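Local coordinates for protein glycosyl transferase family 8 (Streptococcus pneumoniae, PDB 5GVV) that transfers galactose from UDP-galactose to the terminal glucose of the serine-rich repeat protein PsrP already carrying GlcNAc and glucose, with a bound manganese ion at its active site, at residues A[45-48]-A[49-53]; A[317-320]-A[321-324]. All coordinates share one frame; numbering follows the deposited sequence.

Contact 1 of 2, residues A[45-48]-A[49-53]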
loop_
_atom_site.group_PDB
_atom_site.type_symbol
_atom_site.label_atom_id
_atom_site.label_comp_id
_atom_site.label_asym_id
_atom_site.label_seq_id
_atom_site.Cartn_x
_atom_site.Cartn_y
_atom_site.Cartn_z
ATOM N N GLN A 45 13.934 -2.543 0.747
ATOM C CA GLN A 45 14.668 -3.386 -0.188
ATOM C C GLN A 45 13.901 -4.649 -0.582
ATOM O O GLN A 45 14.062 -5.149 -1.701
ATOM C CB GLN A 45 16.016 -3.778 0.423
ATOM C CG GLN A 45 17.039 -2.644 0.475
ATOM C CD GLN A 45 18.166 -2.926 1.448
ATOM O OE1 GLN A 45 17.970 -2.895 2.664
ATOM N NE2 GLN A 45 19.352 -3.209 0.920
ATOM N N GLU A 46 13.084 -5.161 0.338
ATOM C CA GLU A 46 12.301 -6.372 0.100
ATOM C C GLU A 46 11.327 -6.196 -1.055
ATOM O O GLU A 46 11.082 -7.129 -1.828
ATOM C CB GLU A 46 11.517 -6.770 1.358
ATOM C CG GLU A 46 12.374 -7.322 2.499
ATOM C CD GLU A 46 12.939 -6.242 3.395
ATOM O OE1 GLU A 46 12.783 -5.046 3.077
ATOM O OE2 GLU A 46 13.541 -6.591 4.431
ATOM N N TRP A 47 10.756 -5.003 -1.161
ATOM C CA TRP A 47 9.843 -4.699 -2.256
ATOM C C TRP A 47 10.597 -4.763 -3.578
ATOM O O TRP A 47 10.146 -5.411 -4.522
ATOM C CB TRP A 47 9.203 -3.321 -2.058
ATOM C CG TRP A 47 8.178 -2.972 -3.117
ATOM C CD1 TRP A 47 6.844 -3.281 -3.113
ATOM C CD2 TRP A 47 8.415 -2.251 -4.330
ATOM N NE1 TRP A 47 6.239 -2.794 -4.254
ATOM C CE2 TRP A 47 7.188 -2.160 -5.018
ATOM C CE3 TRP A 47 9.553 -1.674 -4.902
ATOM C CZ2 TRP A 47 7.065 -1.511 -6.250
ATOM C CZ3 TRP A 47 9.429 -1.030 -6.125
ATOM C CH2 TRP A 47 8.193 -0.953 -6.784
ATOM N N PHE A 48 11.755 -4.111 -3.632
ATOM C CA PHE A 48 12.578 -4.114 -4.835
ATOM C C PHE A 48 13.004 -5.517 -5.257
ATOM O O PHE A 48 12.939 -5.844 -6.442
ATOM C CB PHE A 48 13.826 -3.250 -4.629
ATOM C CG PHE A 48 13.629 -1.811 -4.988
ATOM C CD1 PHE A 48 13.710 -1.403 -6.312
ATOM C CD2 PHE A 48 13.378 -0.864 -4.005
ATOM C CE1 PHE A 48 13.531 -0.074 -6.659
ATOM C CE2 PHE A 48 13.198 0.469 -4.337
ATOM C CZ PHE A 48 13.276 0.866 -5.669
ATOM N N SER A 49 13.440 -6.339 -4.302
ATOM C CA SER A 49 13.878 -7.700 -4.619
ATOM C C SER A 49 12.830 -8.515 -5.379
ATOM O O SER A 49 13.143 -9.135 -6.401
ATOM C CB SER A 49 14.316 -8.444 -3.356
ATOM O OG SER A 49 15.502 -7.876 -2.835
ATOM N N GLN A 50 11.592 -8.505 -4.890
ATOM C CA GLN A 50 10.529 -9.294 -5.508
ATOM C C GLN A 50 10.111 -8.761 -6.875
ATOM O O GLN A 50 9.973 -9.525 -7.837
ATOM C CB GLN A 50 9.305 -9.356 -4.592
ATOM C CG GLN A 50 8.205 -10.265 -5.133
ATOM C CD GLN A 50 8.650 -11.714 -5.233
ATOM O OE1 GLN A 50 8.784 -12.399 -4.222
ATOM N NE2 GLN A 50 8.890 -12.183 -6.453
ATOM N N ILE A 51 9.889 -7.453 -6.955
ATOM C CA ILE A 51 9.413 -6.850 -8.189
ATOM C C ILE A 51 10.498 -6.956 -9.265
ATOM O O ILE A 51 10.193 -7.109 -10.452
ATOM C CB ILE A 51 9.011 -5.378 -7.972
ATOM C CG1 ILE A 51 7.974 -5.260 -6.854
ATOM C CG2 ILE A 51 8.470 -4.765 -9.258
ATOM C CD1 ILE A 51 6.757 -6.156 -7.046
ATOM N N ARG A 52 11.760 -6.885 -8.841
ATOM C CA ARG A 52 12.887 -7.000 -9.770
ATOM C C ARG A 52 12.865 -8.346 -10.482
ATOM O O ARG A 52 13.139 -8.425 -11.675
ATOM C CB ARG A 52 14.225 -6.814 -9.042
ATOM C CG ARG A 52 15.450 -7.035 -9.925
ATOM C CD ARG A 52 16.742 -6.728 -9.184
ATOM N NE ARG A 52 16.800 -5.327 -8.783
ATOM C CZ ARG A 52 16.895 -4.913 -7.523
ATOM N NH1 ARG A 52 16.962 -5.793 -6.528
ATOM N NH2 ARG A 52 16.933 -3.614 -7.254
ATOM N N ILE A 53 12.523 -9.401 -9.746
ATOM C CA ILE A 53 12.362 -10.727 -10.335
ATOM C C ILE A 53 11.279 -10.737 -11.413
ATOM O O ILE A 53 11.453 -11.349 -12.472
ATOM C CB ILE A 53 12.006 -11.776 -9.265
ATOM C CG1 ILE A 53 13.179 -11.971 -8.301
ATOM C CG2 ILE A 53 11.622 -13.104 -9.912
ATOM C CD1 ILE A 53 12.897 -12.942 -7.164
HETATM O O HOH W 1 16.819 -4.831 -3.357
#
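Ile51 sets its CG1 on one face of the Trp47 indole, 3.9 Å from the centroid of the six-membered ring and 19° off the ring normal, a CH-pi contact one helical turn along. With CG of Trp47 anti to the backbone N (chi1 -177°), the indole is carried along the helix toward Ile51, where its face meets CG1, and at its edge NE1 bonds to Glu21 of helix 17-30. The Phe48 ring has CE3 of Trp47 over one face, towards its rim, and meets Arg52 obliquely, Arg52 NH2 standing 4.0 Å from Phe48 CD1 with the two planes 14° apart. The Arg52 guanidinium in turn has Phe48 O above one face, while water 1 lies at its edge in plane, accepting weakly from NH1 and donating to Gln45 O at 3.2 Å. Gln45 O also accepts from Ser49 N at 2.9 Å, and the water links it to the Arg52 side chain nearly two turns on. Arg52 N donates to Phe48 O over 2.9 Å, and Arg52 NE goes to Leu62 O of strand 61-66. Glu46 OE2 forms a salt bridge with Arg244 of the second subunit. The pairs Gln45–Ser49, Trp47–Ile51 and Phe48–Arg52 are i to i+4 contacts in the opening turns of helix 45-57, the crossover helix of a beta-alpha-beta unit between strands 34-40 and 61-66 in the GT-A-type family 8 domain.

Contact 2 of 2, residues A[317-320]-A[321-324]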
loop_
_atom_site.group_PDB
_atom_site.type_symbol
_atom_site.label_atom_id
_atom_site.label_comp_id
_atom_site.label_asym_id
_atom_site.label_seq_id
_atom_site.Cartn_x
_atom_site.Cartn_y
_atom_site.Cartn_z
ATOM N N LEU A 317 23.423 4.535 5.049
ATOM C CA LEU A 317 22.015 4.393 4.687
ATOM C C LEU A 317 21.876 4.181 3.186
ATOM O O LEU A 317 21.003 3.440 2.740
ATOM C CB LEU A 317 21.198 5.606 5.141
ATOM C CG LEU A 317 21.099 5.826 6.651
ATOM C CD1 LEU A 317 20.235 7.042 6.971
ATOM C CD2 LEU A 317 20.550 4.596 7.342
ATOM N N ALA A 318 22.753 4.810 2.410
ATOM C CA ALA A 318 22.714 4.677 0.956
ATOM C C ALA A 318 23.039 3.256 0.496
ATOM O O ALA A 318 22.823 2.914 -0.665
ATOM C CB ALA A 318 23.664 5.677 0.302
ATOM N N LEU A 319 23.560 2.429 1.402
ATOM C CA LEU A 319 23.861 1.036 1.078
ATOM C C LEU A 319 22.597 0.231 0.758
ATOM O O LEU A 319 22.689 -0.894 0.267
ATOM C CB LEU A 319 24.647 0.371 2.213
ATOM C CG LEU A 319 26.040 0.916 2.533
ATOM C CD1 LEU A 319 26.640 0.220 3.749
ATOM C CD2 LEU A 319 26.966 0.779 1.325
ATOM N N THR A 320 21.425 0.804 1.036
ATOM C CA THR A 320 20.146 0.175 0.692
ATOM C C THR A 320 19.923 0.022 -0.816
ATOM O O THR A 320 19.007 -0.684 -1.245
ATOM C CB THR A 320 18.951 0.955 1.280
ATOM O OG1 THR A 320 18.994 2.322 0.845
ATOM C CG2 THR A 320 18.972 0.908 2.795
ATOM N N ARG A 321 20.758 0.672 -1.622
ATOM C CA ARG A 321 20.653 0.547 -3.072
ATOM C C ARG A 321 21.135 -0.826 -3.531
ATOM O O ARG A 321 20.834 -1.251 -4.653
ATOM C CB ARG A 321 21.451 1.652 -3.769
ATOM C CG ARG A 321 22.970 1.492 -3.700
ATOM C CD ARG A 321 23.672 2.784 -4.085
ATOM N NE ARG A 321 25.127 2.637 -4.171
ATOM C CZ ARG A 321 25.948 2.682 -3.124
ATOM N NH1 ARG A 321 25.464 2.848 -1.898
ATOM N NH2 ARG A 321 27.260 2.553 -3.298
ATOM N N PHE A 322 21.875 -1.514 -2.656
ATOM C CA PHE A 322 22.349 -2.868 -2.931
ATOM C C PHE A 322 21.334 -3.880 -2.440
ATOM O O PHE A 322 20.766 -3.712 -1.359
ATOM C CB PHE A 322 23.679 -3.139 -2.223
ATOM C CG PHE A 322 24.807 -2.270 -2.687
ATOM C CD1 PHE A 322 25.415 -2.501 -3.913
ATOM C CD2 PHE A 322 25.287 -1.247 -1.882
ATOM C CE1 PHE A 322 26.470 -1.713 -4.339
ATOM C CE2 PHE A 322 26.341 -0.453 -2.299
ATOM C CZ PHE A 322 26.933 -0.685 -3.533
ATOM N N PRO A 323 21.116 -4.948 -3.225
ATOM C CA PRO A 323 20.156 -5.985 -2.846
ATOM C C PRO A 323 20.728 -6.923 -1.791
ATOM O O PRO A 323 19.976 -7.712 -1.219
ATOM C CB PRO A 323 19.935 -6.745 -4.156
ATOM C CG PRO A 323 21.226 -6.577 -4.905
ATOM C CD PRO A 323 21.715 -5.198 -4.552
ATOM N N ASN A 324 22.029 -6.822 -1.520
ATOM C CA ASN A 324 22.678 -7.750 -0.599
ATOM C C ASN A 324 23.272 -7.125 0.675
ATOM O O ASN A 324 24.088 -7.755 1.359
ATOM C CB ASN A 324 23.754 -8.559 -1.336
ATOM C CG ASN A 324 24.845 -7.685 -1.927
ATOM O OD1 ASN A 324 24.584 -6.582 -2.408
ATOM N ND2 ASN A 324 26.078 -8.175 -1.893
#
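Arg321 folds back over the turn that precedes it, and both its backbone N and its NH1 bond to Ala318 O. The main-chain bond from Arg321 N to Ala318 O is 3.2 Å long. The guanidinium bond, from Arg321 NH1 to Ala318 O, is 2.9 Å; the two donors reach the oxygen from opposite faces of the carbonyl plane. The oxygen itself lies close to the guanidinium plane, 5° out of it. This return is set by chi1 of 72°, which holds CG between the backbone N and the carbonyl carbon, after which the chain runs extended to NE and passes alongside Ala318 O. Phe322 follows closely: its CE2 sits over the centre of the Arg321 guanidinium, 3.2 Å above the plane, and CG of Arg321 lies over one face of the phenyl ring. Leu319 O lies at the edge of the Phe322 ring, near its plane, and accepts from Phe322 N at 3.1 Å, and CD2 of Leu319 touches CE2 of Phe322 at 3.9 Å. Thr320 ties the start of the turn down, since its OG1 donates to Leu317 O over 3.0 Å, in the carbonyl plane, and its N shares that acceptor. The tight part is thus the 3-10 turn, where Arg321 lies along Ala318 O, Phe322 along Leu319 O, and Leu319 CD2 packs against both side chains. The loose side is at Pro323, exposed and turned away from 317-320; Asn324 beyond it is buried again, its ND2 bonded to Val302 O. The turn links helix 314-317 to strand 325-328: Leu319 and Phe322 rest on helix 292-298, whose Asp293 forms a salt bridge with Arg321 NH2, while Thr320 packs on Lys66 of strand 61-66 and on Phe238 of the second subunit.

Contacts 1 and 2 meet where the GT-A-type domain adjoins the part of the chain built on the parallel sheet of 278-389. Gln45 and Arg52 make the join: Gln45 NE2 probably hydrogen-bonds to Phe322 O at 2.7 Å, and Arg52 packs on Pro323. Both contacts are partly buried, Trp47, Phe48 and Ile51 being the buried residues of contact 1, Leu319 and Thr320 those touching in contact 2. Each also touches the second subunit, contact 2 by packing, contact 1 by packing and through charged Glu46. Residues 45-53 form a regular helix that presses aromatic and aliphatic groups on neighbouring secondary structure, whereas in the 3-10 turn of 317-324 Arg321 donates twice to one carbonyl oxygen.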